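Local coordinates for protein beta-xylosidase (Uncultured organism, PDB 4MLG) that probably hydrolyses xylosidic bonds to release xylose from xylo-oligosaccharides, as a calcium-binding beta-propeller enzyme of glycoside hydrolase family 43, at residues S225-Y230 and Y234-S239; C247-D252 and G256-R261; G111-D116 and G120-Q125; S86-R91 and Y95-P100. All coordinates share one frame; numbering follows the deposited sequence.

Contact 1. Residues S225-Y230 and Y234-S239; sequences SWMHYY and YYFSYS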
loop_
_atom_site.group_PDB
_atom_site.type_symbol
_atom_site.label_atom_id
_atom_site.label_comp_id
_atom_site.label_asym_id
_atom_site.label_seq_id
_atom_site.Cartn_x
_atom_site.Cartn_y
_atom_site.Cartn_z
ATOM N N SER A 225 -13.106 5.931 15.873
ATOM C CA SER A 225 -13.463 4.745 16.646
ATOM C C SER A 225 -12.911 4.815 18.066
ATOM O O SER A 225 -11.772 5.224 18.278
ATOM C CB SER A 225 -12.949 3.477 15.960
ATOM O OG SER A 225 -13.687 3.186 14.787
ATOM N N TRP A 226 -13.728 4.416 19.037
ATOM C CA TRP A 226 -13.276 4.309 20.421
ATOM C C TRP A 226 -14.066 3.240 21.170
ATOM O O TRP A 226 -15.255 3.049 20.922
ATOM C CB TRP A 226 -13.383 5.654 21.144
ATOM C CG TRP A 226 -12.773 5.633 22.513
ATOM C CD1 TRP A 226 -13.419 5.418 23.696
ATOM C CD2 TRP A 226 -11.391 5.823 22.840
ATOM N NE1 TRP A 226 -12.524 5.467 24.739
ATOM C CE2 TRP A 226 -11.272 5.714 24.240
ATOM C CE3 TRP A 226 -10.241 6.077 22.084
ATOM C CZ2 TRP A 226 -10.052 5.850 24.899
ATOM C CZ3 TRP A 226 -9.031 6.212 22.740
ATOM C CH2 TRP A 226 -8.946 6.098 24.134
ATOM N N MET A 227 -13.396 2.547 22.086
ATOM C CA MET A 227 -14.010 1.450 22.825
ATOM C C MET A 227 -13.647 1.519 24.302
ATOM O O MET A 227 -12.474 1.644 24.652
ATOM C CB MET A 227 -13.547 0.109 22.253
ATOM C CG MET A 227 -14.125 -1.106 22.959
ATOM S SD MET A 227 -15.842 -1.427 22.510
ATOM C CE MET A 227 -15.663 -1.798 20.767
ATOM N N HIS A 228 -14.655 1.440 25.166
ATOM C CA HIS A 228 -14.409 1.353 26.603
ATOM C C HIS A 228 -15.388 0.401 27.289
ATOM O O HIS A 228 -16.306 -0.123 26.658
ATOM C CB HIS A 228 -14.417 2.738 27.262
ATOM C CG HIS A 228 -15.784 3.311 27.472
ATOM N ND1 HIS A 228 -16.371 4.185 26.582
ATOM C CD2 HIS A 228 -16.672 3.153 28.482
ATOM C CE1 HIS A 228 -17.563 4.534 27.031
ATOM N NE2 HIS A 228 -17.771 3.919 28.181
ATOM N N TYR A 229 -15.183 0.185 28.584
ATOM C CA TYR A 229 -15.924 -0.835 29.316
ATOM C C TYR A 229 -16.462 -0.285 30.632
ATOM O O TYR A 229 -15.698 0.196 31.471
ATOM C CB TYR A 229 -15.011 -2.033 29.575
ATOM C CG TYR A 229 -15.717 -3.293 30.017
ATOM C CD1 TYR A 229 -16.406 -4.083 29.105
ATOM C CD2 TYR A 229 -15.673 -3.708 31.341
ATOM C CE1 TYR A 229 -17.043 -5.243 29.504
ATOM C CE2 TYR A 229 -16.308 -4.865 31.748
ATOM C CZ TYR A 229 -16.991 -5.629 30.827
ATOM O OH TYR A 229 -17.622 -6.782 31.229
ATOM N N TYR A 230 -17.777 -0.358 30.807
ATOM C CA TYR A 230 -18.420 0.150 32.015
ATOM C C TYR A 230 -19.592 -0.723 32.453
ATOM O O TYR A 230 -20.483 -1.030 31.658
ATOM C CB TYR A 230 -18.884 1.596 31.809
ATOM C CG TYR A 230 -19.883 2.079 32.840
ATOM C CD1 TYR A 230 -19.467 2.492 34.100
ATOM C CD2 TYR A 230 -21.241 2.131 32.549
ATOM C CE1 TYR A 230 -20.379 2.936 35.043
ATOM C CE2 TYR A 230 -22.157 2.572 33.483
ATOM C CZ TYR A 230 -21.721 2.974 34.728
ATOM O OH TYR A 230 -22.634 3.416 35.659
ATOM N N TYR A 234 -19.889 -3.260 26.947
ATOM C CA TYR A 234 -18.996 -2.599 25.999
ATOM C C TYR A 234 -19.636 -1.343 25.418
ATOM O O TYR A 234 -20.845 -1.300 25.184
ATOM C CB TYR A 234 -18.604 -3.552 24.866
ATOM C CG TYR A 234 -17.598 -4.610 25.258
ATOM C CD1 TYR A 234 -16.243 -4.429 25.017
ATOM C CD2 TYR A 234 -18.003 -5.793 25.863
ATOM C CE1 TYR A 234 -15.319 -5.395 25.369
ATOM C CE2 TYR A 234 -17.085 -6.764 26.220
ATOM C CZ TYR A 234 -15.745 -6.561 25.970
ATOM O OH TYR A 234 -14.827 -7.523 26.322
ATOM N N TYR A 235 -18.821 -0.321 25.185
ATOM C CA TYR A 235 -19.306 0.921 24.600
ATOM C C TYR A 235 -18.443 1.341 23.417
ATOM O O TYR A 235 -17.323 1.819 23.596
ATOM C CB TYR A 235 -19.329 2.041 25.643
ATOM C CG TYR A 235 -20.378 1.878 26.722
ATOM C CD1 TYR A 235 -21.636 2.451 26.585
ATOM C CD2 TYR A 235 -20.107 1.162 27.881
ATOM C CE1 TYR A 235 -22.597 2.310 27.571
ATOM C CE2 TYR A 235 -21.062 1.014 28.870
ATOM C CZ TYR A 235 -22.304 1.589 28.709
ATOM O OH TYR A 235 -23.255 1.443 29.693
ATOM N N PHE A 236 -18.965 1.160 22.208
ATOM C CA PHE A 236 -18.266 1.606 21.012
ATOM C C PHE A 236 -18.797 2.960 20.564
ATOM O O PHE A 236 -19.904 3.060 20.031
ATOM C CB PHE A 236 -18.406 0.584 19.884
ATOM C CG PHE A 236 -17.724 0.993 18.609
ATOM C CD1 PHE A 236 -16.352 0.853 18.467
ATOM C CD2 PHE A 236 -18.452 1.523 17.556
ATOM C CE1 PHE A 236 -15.717 1.232 17.296
ATOM C CE2 PHE A 236 -17.826 1.904 16.381
ATOM C CZ PHE A 236 -16.455 1.757 16.250
ATOM N N SER A 237 -18.006 4.002 20.789
ATOM C CA SER A 237 -18.384 5.348 20.383
ATOM C C SER A 237 -17.612 5.769 19.135
ATOM O O SER A 237 -16.562 5.203 18.824
ATOM C CB SER A 237 -18.156 6.338 21.524
ATOM O OG SER A 237 -16.813 6.301 21.974
ATOM N N TYR A 238 -18.140 6.762 18.425
ATOM C CA TYR A 238 -17.583 7.159 17.136
ATOM C C TYR A 238 -18.127 8.503 16.666
ATOM O O TYR A 238 -19.059 9.047 17.258
ATOM C CB TYR A 238 -17.880 6.088 16.083
ATOM C CG TYR A 238 -19.355 5.781 15.917
ATOM C CD1 TYR A 238 -20.099 6.378 14.909
ATOM C CD2 TYR A 238 -19.999 4.892 16.768
ATOM C CE1 TYR A 238 -21.444 6.101 14.755
ATOM C CE2 TYR A 238 -21.342 4.609 16.622
ATOM C CZ TYR A 238 -22.059 5.216 15.614
ATOM O OH TYR A 238 -23.397 4.936 15.465
ATOM N N SER A 239 -17.538 9.027 15.594
ATOM C CA SER A 239 -17.990 10.278 14.989
ATOM C C SER A 239 -18.823 10.002 13.741
ATOM O O SER A 239 -18.573 9.038 13.019
ATOM C CB SER A 239 -16.794 11.161 14.628
ATOM O OG SER A 239 -17.189 12.261 13.827
#
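Y235 and H228 face each other as a hydrogen-bonded pair of the antiparallel hairpin 223-230/233-239, which forms the inner half of a propeller blade. Y235 can be traced outward from CB, which sits over one face of the H228 imidazole, 3.6 Å from its centroid, a CH-pi contact. CG and CD2 then run past H228 NE2, each 3.6 Å away; the two rings are nearly parallel, at 6°, but slid so far apart that they barely overlap. At the ring edge CE2 lies 3.5 Å from Y230 O, and the terminal OH passes Y230 CD2. H228 reaches over Y235 because its CG lies between backbone N and carbonyl carbon (chi1 77°). On the other face Y229 drives its edge into the face of Y234, T-shaped with planes at 72°, while M227 SD makes a Met-aromatic contact at the Y234 ring edge, 3.9 Å from CD1. The chemistry is mostly aromatic and apolar; the hydroxyls of Y229, Y234 and Y235 bond beyond the hairpin, to K143, D142 and G314 O.

Contact 2. Residues C247-D252 and G256-R261; sequences CYATGD and GPFTYR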
loop_
_atom_site.group_PDB
_atom_site.type_symbol
_atom_site.label_atom_id
_atom_site.label_comp_id
_atom_site.label_asym_id
_atom_site.label_seq_id
_atom_site.Cartn_x
_atom_site.Cartn_y
_atom_site.Cartn_z
ATOM N N CYS A 247 -21.742 9.547 18.502
ATOM C CA CYS A 247 -22.725 8.564 18.938
ATOM C C CYS A 247 -22.045 7.415 19.671
ATOM O O CYS A 247 -20.822 7.400 19.814
ATOM C CB CYS A 247 -23.517 8.032 17.743
ATOM S SG CYS A 247 -24.497 9.286 16.880
ATOM N N TYR A 248 -22.837 6.458 20.141
ATOM C CA TYR A 248 -22.283 5.286 20.806
ATOM C C TYR A 248 -23.203 4.075 20.698
ATOM O O TYR A 248 -24.423 4.212 20.587
ATOM C CB TYR A 248 -21.968 5.585 22.274
ATOM C CG TYR A 248 -23.172 5.574 23.189
ATOM C CD1 TYR A 248 -23.420 4.494 24.030
ATOM C CD2 TYR A 248 -24.058 6.642 23.217
ATOM C CE1 TYR A 248 -24.517 4.481 24.870
ATOM C CE2 TYR A 248 -25.158 6.636 24.053
ATOM C CZ TYR A 248 -25.383 5.554 24.878
ATOM O OH TYR A 248 -26.477 5.544 25.712
ATOM N N ALA A 249 -22.601 2.890 20.727
ATOM C CA ALA A 249 -23.345 1.642 20.659
ATOM C C ALA A 249 -22.895 0.705 21.775
ATOM O O ALA A 249 -21.910 0.980 22.461
ATOM C CB ALA A 249 -23.150 0.990 19.302
ATOM N N THR A 250 -23.615 -0.397 21.961
ATOM C CA THR A 250 -23.281 -1.347 23.018
ATOM C C THR A 250 -23.230 -2.790 22.522
ATOM O O THR A 250 -23.923 -3.160 21.574
ATOM C CB THR A 250 -24.258 -1.249 24.207
ATOM O OG1 THR A 250 -25.604 -1.371 23.733
ATOM C CG2 THR A 250 -24.094 0.084 24.925
ATOM N N GLY A 251 -22.394 -3.593 23.172
ATOM C CA GLY A 251 -22.227 -4.991 22.819
ATOM C C GLY A 251 -21.692 -5.783 23.997
ATOM O O GLY A 251 -21.411 -5.215 25.051
ATOM N N ASP A 252 -21.545 -7.092 23.822
ATOM C CA ASP A 252 -21.098 -7.950 24.915
ATOM C C ASP A 252 -19.713 -8.555 24.671
ATOM O O ASP A 252 -19.201 -9.303 25.504
ATOM C CB ASP A 252 -22.122 -9.057 25.184
ATOM C CG ASP A 252 -22.239 -10.041 24.033
ATOM O OD1 ASP A 252 -21.967 -9.650 22.879
ATOM O OD2 ASP A 252 -22.605 -11.209 24.283
ATOM N N GLY A 256 -18.475 -9.072 18.466
ATOM C CA GLY A 256 -19.912 -9.104 18.238
ATOM C C GLY A 256 -20.540 -7.771 17.892
ATOM O O GLY A 256 -20.057 -6.726 18.329
ATOM N N PRO A 257 -21.621 -7.803 17.098
ATOM C CA PRO A 257 -22.306 -6.606 16.598
ATOM C C PRO A 257 -22.684 -5.643 17.716
ATOM O O PRO A 257 -23.080 -6.076 18.798
ATOM C CB PRO A 257 -23.566 -7.179 15.947
ATOM C CG PRO A 257 -23.171 -8.544 15.527
ATOM C CD PRO A 257 -22.247 -9.040 16.600
ATOM N N PHE A 258 -22.543 -4.349 17.452
ATOM C CA PHE A 258 -22.905 -3.322 18.420
ATOM C C PHE A 258 -24.199 -2.628 18.020
ATOM O O PHE A 258 -24.358 -2.199 16.878
ATOM C CB PHE A 258 -21.775 -2.303 18.571
ATOM C CG PHE A 258 -20.676 -2.752 19.490
ATOM C CD1 PHE A 258 -20.542 -2.198 20.752
ATOM C CD2 PHE A 258 -19.786 -3.737 19.097
ATOM C CE1 PHE A 258 -19.536 -2.613 21.602
ATOM C CE2 PHE A 258 -18.777 -4.157 19.944
ATOM C CZ PHE A 258 -18.653 -3.596 21.198
ATOM N N THR A 259 -25.122 -2.524 18.969
ATOM C CA THR A 259 -26.409 -1.887 18.723
ATOM C C THR A 259 -26.381 -0.414 19.117
ATOM O O THR A 259 -26.055 -0.076 20.255
ATOM C CB THR A 259 -27.536 -2.602 19.492
ATOM O OG1 THR A 259 -27.800 -3.873 18.882
ATOM C CG2 THR A 259 -28.807 -1.769 19.486
ATOM N N TYR A 260 -26.719 0.453 18.163
ATOM C CA TYR A 260 -26.801 1.895 18.397
ATOM C C TYR A 260 -27.671 2.230 19.605
ATOM O O TYR A 260 -28.699 1.593 19.839
ATOM C CB TYR A 260 -27.346 2.607 17.153
ATOM C CG TYR A 260 -27.670 4.073 17.367
ATOM C CD1 TYR A 260 -26.690 5.048 17.238
ATOM C CD2 TYR A 260 -28.961 4.482 17.693
ATOM C CE1 TYR A 260 -26.984 6.389 17.431
ATOM C CE2 TYR A 260 -29.261 5.816 17.889
ATOM C CZ TYR A 260 -28.270 6.765 17.756
ATOM O OH TYR A 260 -28.567 8.095 17.950
ATOM N N ARG A 261 -27.257 3.240 20.363
ATOM C CA ARG A 261 -27.981 3.639 21.564
ATOM C C ARG A 261 -28.441 5.092 21.521
ATOM O O ARG A 261 -29.627 5.376 21.682
ATOM C CB ARG A 261 -27.132 3.383 22.810
ATOM C CG ARG A 261 -26.998 1.913 23.161
ATOM C CD ARG A 261 -28.344 1.340 23.565
ATOM N NE ARG A 261 -28.351 -0.118 23.570
ATOM C CZ ARG A 261 -29.297 -0.859 23.002
ATOM N NH1 ARG A 261 -30.316 -0.276 22.384
ATOM N NH2 ARG A 261 -29.225 -2.182 23.051
#
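The outer hairpin of a propeller blade, strands 246-251 and 258-265, is held here by a short antiparallel pairing centred on T250 and T259. Their backbones bond both ways, T250 N to T259 O at 3.0 Å and T259 N to T250 O at 2.9 Å, and R261 N adds a third bond to Y248 O. R261 works at two levels. Its CB lies over one face of the Y248 ring, 3.8 Å from the centroid, displaced toward the rim; the chain then bends at chi2 (-66°) and brings NE to T250 OG1, a 3.0 Å hydrogen bond tilted out of the guanidinium plane. The Y248 hydroxyl is taken by the backbone N of I316. On the opposite face of the sheet A249 CB packs against F258 CB at 3.6 Å. Toward the turn, the F258 ring carries G251 CA over one face, 4.0 Å from its centroid, in a glycine CH-pi contact. At the far end C247 CB meets Y260 CE1 at 3.8 Å, with SG at the same ring edge. F258 also touches Y234, tying the hairpin inward. With 233-239 bonded along the other edge of 246-251, this is the up-and-down antiparallel meander typical of a beta-propeller blade, seen at its third and fourth strands.

Contact 3. Residues G111-D116 and G120-Q125; sequences GVAISD and GPFIPQ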
loop_
_atom_site.group_PDB
_atom_site.type_symbol
_atom_site.label_atom_id
_atom_site.label_comp_id
_atom_site.label_asym_id
_atom_site.label_seq_id
_atom_site.Cartn_x
_atom_site.Cartn_y
_atom_site.Cartn_z
ATOM N N GLY A 111 1.393 2.783 11.347
ATOM C CA GLY A 111 2.717 2.423 11.818
ATOM C C GLY A 111 2.787 2.283 13.326
ATOM O O GLY A 111 1.867 2.690 14.039
ATOM N N VAL A 112 3.884 1.707 13.810
ATOM C CA VAL A 112 4.072 1.491 15.239
ATOM C C VAL A 112 5.308 2.218 15.764
ATOM O O VAL A 112 6.392 2.118 15.188
ATOM C CB VAL A 112 4.194 -0.009 15.568
ATOM C CG1 VAL A 112 4.464 -0.213 17.051
ATOM C CG2 VAL A 112 2.935 -0.748 15.148
ATOM N N ALA A 113 5.133 2.957 16.857
ATOM C CA ALA A 113 6.247 3.605 17.539
ATOM C C ALA A 113 6.299 3.128 18.987
ATOM O O ALA A 113 5.270 3.052 19.657
ATOM C CB ALA A 113 6.105 5.112 17.470
ATOM N N ILE A 114 7.500 2.813 19.469
ATOM C CA ILE A 114 7.664 2.189 20.779
ATOM C C ILE A 114 8.449 3.067 21.757
ATOM O O ILE A 114 9.388 3.760 21.365
ATOM C CB ILE A 114 8.370 0.821 20.648
ATOM C CG1 ILE A 114 7.755 0.006 19.506
ATOM C CG2 ILE A 114 8.303 0.045 21.955
ATOM C CD1 ILE A 114 8.382 -1.359 19.318
ATOM N N SER A 115 8.053 3.033 23.028
ATOM C CA SER A 115 8.762 3.750 24.085
ATOM C C SER A 115 8.749 2.953 25.389
ATOM O O SER A 115 7.890 2.095 25.593
ATOM C CB SER A 115 8.144 5.131 24.311
ATOM O OG SER A 115 8.803 5.820 25.360
ATOM N N ASP A 116 9.704 3.239 26.270
ATOM C CA ASP A 116 9.793 2.549 27.553
ATOM C C ASP A 116 8.945 3.229 28.623
ATOM O O ASP A 116 8.687 2.656 29.680
ATOM C CB ASP A 116 11.249 2.455 28.016
ATOM C CG ASP A 116 12.053 1.452 27.213
ATOM O OD1 ASP A 116 11.516 0.368 26.903
ATOM O OD2 ASP A 116 13.222 1.748 26.890
ATOM N N GLY A 120 7.822 9.400 27.233
ATOM C CA GLY A 120 9.124 9.396 26.592
ATOM C C GLY A 120 9.041 9.349 25.080
ATOM O O GLY A 120 7.983 9.060 24.523
ATOM N N PRO A 121 10.164 9.636 24.406
ATOM C CA PRO A 121 10.226 9.655 22.941
ATOM C C PRO A 121 9.919 8.287 22.338
ATOM O O PRO A 121 10.435 7.273 22.807
ATOM C CB PRO A 121 11.680 10.052 22.658
ATOM C CG PRO A 121 12.427 9.685 23.896
ATOM C CD PRO A 121 11.471 9.926 25.019
ATOM N N PHE A 122 9.077 8.271 21.311
ATOM C CA PHE A 122 8.685 7.028 20.659
ATOM C C PHE A 122 9.524 6.773 19.411
ATOM O O PHE A 122 9.622 7.632 18.533
ATOM C CB PHE A 122 7.199 7.063 20.291
ATOM C CG PHE A 122 6.274 7.007 21.475
ATOM C CD1 PHE A 122 5.654 5.820 21.831
ATOM C CD2 PHE A 122 6.020 8.141 22.230
ATOM C CE1 PHE A 122 4.801 5.765 22.920
ATOM C CE2 PHE A 122 5.170 8.093 23.317
ATOM C CZ PHE A 122 4.559 6.903 23.663
ATOM N N ILE A 123 10.131 5.593 19.339
ATOM C CA ILE A 123 10.920 5.209 18.175
ATOM C C ILE A 123 10.080 4.371 17.217
ATOM O O ILE A 123 9.623 3.282 17.572
ATOM C CB ILE A 123 12.182 4.427 18.580
ATOM C CG1 ILE A 123 13.042 5.265 19.527
ATOM C CG2 ILE A 123 12.979 4.025 17.349
ATOM C CD1 ILE A 123 14.316 4.578 19.968
ATOM N N PRO A 124 9.872 4.881 15.994
ATOM C CA PRO A 124 9.000 4.235 15.007
ATOM C C PRO A 124 9.667 3.050 14.322
ATOM O O PRO A 124 10.890 3.015 14.189
ATOM C CB PRO A 124 8.761 5.349 13.988
ATOM C CG PRO A 124 10.004 6.161 14.041
ATOM C CD PRO A 124 10.460 6.129 15.478
ATOM N N GLN A 125 8.859 2.084 13.897
ATOM C CA GLN A 125 9.353 0.984 13.084
ATOM C C GLN A 125 9.622 1.516 11.685
ATOM O O GLN A 125 9.099 2.562 11.306
ATOM C CB GLN A 125 8.331 -0.152 13.035
ATOM C CG GLN A 125 8.025 -0.775 14.388
ATOM C CD GLN A 125 9.215 -1.504 14.981
ATOM O OE1 GLN A 125 10.071 -0.900 15.627
ATOM N NE2 GLN A 125 9.271 -2.814 14.767
HETATM O O HOH W 1 6.657 3.018 12.077
#
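Residues V112 to S115 run antiparallel to G120 to Q125, with end-to-end directions 147° apart and backbone bonds from I114 N to I123 O, from I123 N to I114 O and from Q125 N to V112 O (2.8 Å). P124 falls opposite A113 in a non-hydrogen-bonded pair, so its missing N-H costs no bond to 111-116. V112 O also accepts from a water at 3.2 Å, and that water donates to Q125 O as well, bridging the open end of the hairpin. F122 links two residues of the facing strand. Its CB meets A113 CB at 3.6 Å, and with CG anti to the carbonyl carbon (chi1 -70°) the ring is brought alongside S115, whose CB lies over one face, 3.7 Å from the centroid and 17° off the ring normal, while A113 O comes at the ring edge. S115 OG itself hydrogen-bonds to R117 O in the turn. Beyond the hairpin F122 packs on V70 and M97. Cutting the ring back to an alanine here would probably leave S115 CB without its aromatic face and open a gap beside M97. On the other face of the sheet I114 CD1 approaches Q125 OE1 at 4.1 Å. The arrangement is that of a propeller blade's outer hairpin, whose short last strand, 123-124, edges a four-stranded antiparallel sheet.

Contact 4. Residues S86-R91 and Y95-P100; sequences SDVAFR and YYMYFP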
loop_
_atom_site.group_PDB
_atom_site.type_symbol
_atom_site.label_atom_id
_atom_site.label_comp_id
_atom_site.label_asym_id
_atom_site.label_seq_id
_atom_site.Cartn_x
_atom_site.Cartn_y
_atom_site.Cartn_z
ATOM N N SER A 86 -3.878 9.273 16.445
ATOM C CA SER A 86 -3.161 8.096 16.931
ATOM C C SER A 86 -3.736 7.571 18.247
ATOM O O SER A 86 -4.635 8.177 18.829
ATOM C CB SER A 86 -1.681 8.425 17.117
ATOM O OG SER A 86 -1.511 9.484 18.044
ATOM N N ASP A 87 -3.205 6.441 18.711
ATOM C CA ASP A 87 -3.606 5.863 19.993
ATOM C C ASP A 87 -2.459 5.047 20.591
ATOM O O ASP A 87 -1.580 4.575 19.867
ATOM C CB ASP A 87 -4.864 5.001 19.833
ATOM C CG ASP A 87 -5.476 4.603 21.167
ATOM O OD1 ASP A 87 -5.092 5.192 22.199
ATOM O OD2 ASP A 87 -6.349 3.708 21.183
ATOM N N VAL A 88 -2.469 4.888 21.913
ATOM C CA VAL A 88 -1.371 4.234 22.621
ATOM C C VAL A 88 -1.873 3.087 23.499
ATOM O O VAL A 88 -2.942 3.181 24.100
ATOM C CB VAL A 88 -0.593 5.252 23.487
ATOM C CG1 VAL A 88 0.534 4.573 24.253
ATOM C CG2 VAL A 88 -0.044 6.375 22.622
ATOM N N ALA A 89 -1.103 2.003 23.562
ATOM C CA ALA A 89 -1.432 0.872 24.424
ATOM C C ALA A 89 -0.212 0.399 25.205
ATOM O O ALA A 89 0.913 0.453 24.709
ATOM C CB ALA A 89 -2.003 -0.266 23.606
ATOM N N PHE A 90 -0.441 -0.073 26.426
ATOM C CA PHE A 90 0.640 -0.573 27.268
ATOM C C PHE A 90 0.625 -2.097 27.343
ATOM O O PHE A 90 -0.355 -2.695 27.789
ATOM C CB PHE A 90 0.544 0.023 28.674
ATOM C CG PHE A 90 1.591 -0.488 29.621
ATOM C CD1 PHE A 90 2.916 -0.110 29.478
ATOM C CD2 PHE A 90 1.252 -1.345 30.654
ATOM C CE1 PHE A 90 3.885 -0.578 30.348
ATOM C CE2 PHE A 90 2.216 -1.818 31.528
ATOM C CZ PHE A 90 3.535 -1.432 31.374
ATOM N N ARG A 91 1.714 -2.716 26.900
ATOM C CA ARG A 91 1.845 -4.167 26.947
ATOM C C ARG A 91 3.315 -4.573 26.984
ATOM O O ARG A 91 4.163 -3.913 26.378
ATOM C CB ARG A 91 1.148 -4.808 25.744
ATOM C CG ARG A 91 1.045 -6.326 25.813
ATOM C CD ARG A 91 0.282 -6.884 24.621
ATOM N NE ARG A 91 -0.023 -8.304 24.771
ATOM C CZ ARG A 91 -0.774 -9.000 23.922
ATOM N NH1 ARG A 91 -1.301 -8.407 22.860
ATOM N NH2 ARG A 91 -0.999 -10.290 24.134
ATOM N N TYR A 95 5.247 0.793 25.757
ATOM C CA TYR A 95 4.117 1.551 25.231
ATOM C C TYR A 95 4.152 1.595 23.707
ATOM O O TYR A 95 5.120 2.069 23.110
ATOM C CB TYR A 95 4.107 2.969 25.809
ATOM C CG TYR A 95 3.896 3.022 27.308
ATOM C CD1 TYR A 95 2.640 3.281 27.845
ATOM C CD2 TYR A 95 4.951 2.812 28.187
ATOM C CE1 TYR A 95 2.442 3.332 29.215
ATOM C CE2 TYR A 95 4.764 2.858 29.555
ATOM C CZ TYR A 95 3.508 3.121 30.064
ATOM O OH TYR A 95 3.322 3.168 31.427
ATOM N N TYR A 96 3.092 1.091 23.084
ATOM C CA TYR A 96 3.016 1.021 21.631
ATOM C C TYR A 96 2.102 2.101 21.070
ATOM O O TYR A 96 0.893 2.090 21.307
ATOM C CB TYR A 96 2.521 -0.358 21.191
ATOM C CG TYR A 96 3.449 -1.492 21.568
ATOM C CD1 TYR A 96 4.436 -1.926 20.694
ATOM C CD2 TYR A 96 3.340 -2.127 22.799
ATOM C CE1 TYR A 96 5.287 -2.959 21.032
ATOM C CE2 TYR A 96 4.187 -3.161 23.147
ATOM C CZ TYR A 96 5.159 -3.574 22.259
ATOM O OH TYR A 96 6.008 -4.604 22.595
ATOM N N MET A 97 2.684 3.038 20.329
ATOM C CA MET A 97 1.905 4.089 19.685
ATOM C C MET A 97 1.523 3.690 18.265
ATOM O O MET A 97 2.385 3.350 17.455
ATOM C CB MET A 97 2.678 5.408 19.662
ATOM C CG MET A 97 1.996 6.498 18.852
ATOM S SD MET A 97 2.916 8.047 18.841
ATOM C CE MET A 97 2.872 8.485 20.577
ATOM N N TYR A 98 0.230 3.730 17.966
ATOM C CA TYR A 98 -0.254 3.387 16.636
ATOM C C TYR A 98 -0.723 4.632 15.894
ATOM O O TYR A 98 -1.744 5.227 16.237
ATOM C CB TYR A 98 -1.378 2.352 16.724
ATOM C CG TYR A 98 -0.920 1.011 17.251
ATOM C CD1 TYR A 98 -0.600 -0.024 16.384
ATOM C CD2 TYR A 98 -0.798 0.782 18.616
ATOM C CE1 TYR A 98 -0.181 -1.250 16.860
ATOM C CE2 TYR A 98 -0.380 -0.442 19.100
ATOM C CZ TYR A 98 -0.071 -1.453 18.218
ATOM O OH TYR A 98 0.347 -2.672 18.695
ATOM N N PHE A 99 0.036 5.019 14.875
ATOM C CA PHE A 99 -0.243 6.240 14.132
ATOM C C PHE A 99 -0.631 5.954 12.686
ATOM O O PHE A 99 -0.058 5.074 12.045
ATOM C CB PHE A 99 0.969 7.176 14.170
ATOM C CG PHE A 99 2.226 6.568 13.607
ATOM C CD1 PHE A 99 2.543 6.711 12.265
ATOM C CD2 PHE A 99 3.095 5.861 14.423
ATOM C CE1 PHE A 99 3.695 6.152 11.746
ATOM C CE2 PHE A 99 4.250 5.302 13.910
ATOM C CZ PHE A 99 4.550 5.449 12.570
ATOM N N PRO A 100 -1.618 6.698 12.173
ATOM C CA PRO A 100 -1.990 6.643 10.760
ATOM C C PRO A 100 -1.137 7.618 9.954
ATOM O O PRO A 100 -0.813 8.701 10.443
ATOM C CB PRO A 100 -3.447 7.096 10.775
ATOM C CG PRO A 100 -3.523 8.036 11.919
ATOM C CD PRO A 100 -2.524 7.563 12.947
#
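Strands 81-91 and 94-102 form the inner hairpin of a propeller blade, and at its turn end F90 and Y95 meet as a non-hydrogen-bonded pair. F90 CD1 stands over the centre of the Y95 ring, 3.3 Å from CZ; the planes are inclined at 43°, an oblique pair. V88 CG1 touches Y95 CB at 4.2 Å, and CG2 of the same valine meets M97 CB at 4.1 Å. A serine in place of Y95 would probably leave F90 free to turn and F21, which meets Y95 edge-to-face, without its mate. Such hairpins begin the four-stranded blades of family 43 propellers, the first strand running beside the central channel. Backbone bonds join D87 with Y98 and A89 with Y96, the one from Y98 N to D87 O nearly straight at 177°. The D87 carboxylate turns away from Y98, its CG anti to the backbone N (chi1 -169°). OD1 accepts from V88 N, at 2.7 Å from above the carboxylate plane, and is also hydrogen-bonded to H19 NE2; OD2 accepts from I139 N.

The four contacts are two pairs of hairpins, each pair building one blade. In the first, contacts 4 and 3 have centres about 8 Å apart and join through strands 94-102 and 108-115, where A113 O lies 2.7 Å from M97 N. Contacts 1 and 2 repeat this spacing, with F236 O 2.8 Å from A249 N. The inner hairpins meet across the propeller: contacts 1 and 4 have centres about 17 Å apart, yet W226 CZ3 reaches to 4.0 Å from D87 OD2. The calcium, with D85 and H274 at its site, lies here, about 4 Å from the W226 side chain and 6 Å from that of D87. The outer contacts 2 and 3 are about 32 Å apart, centre to centre.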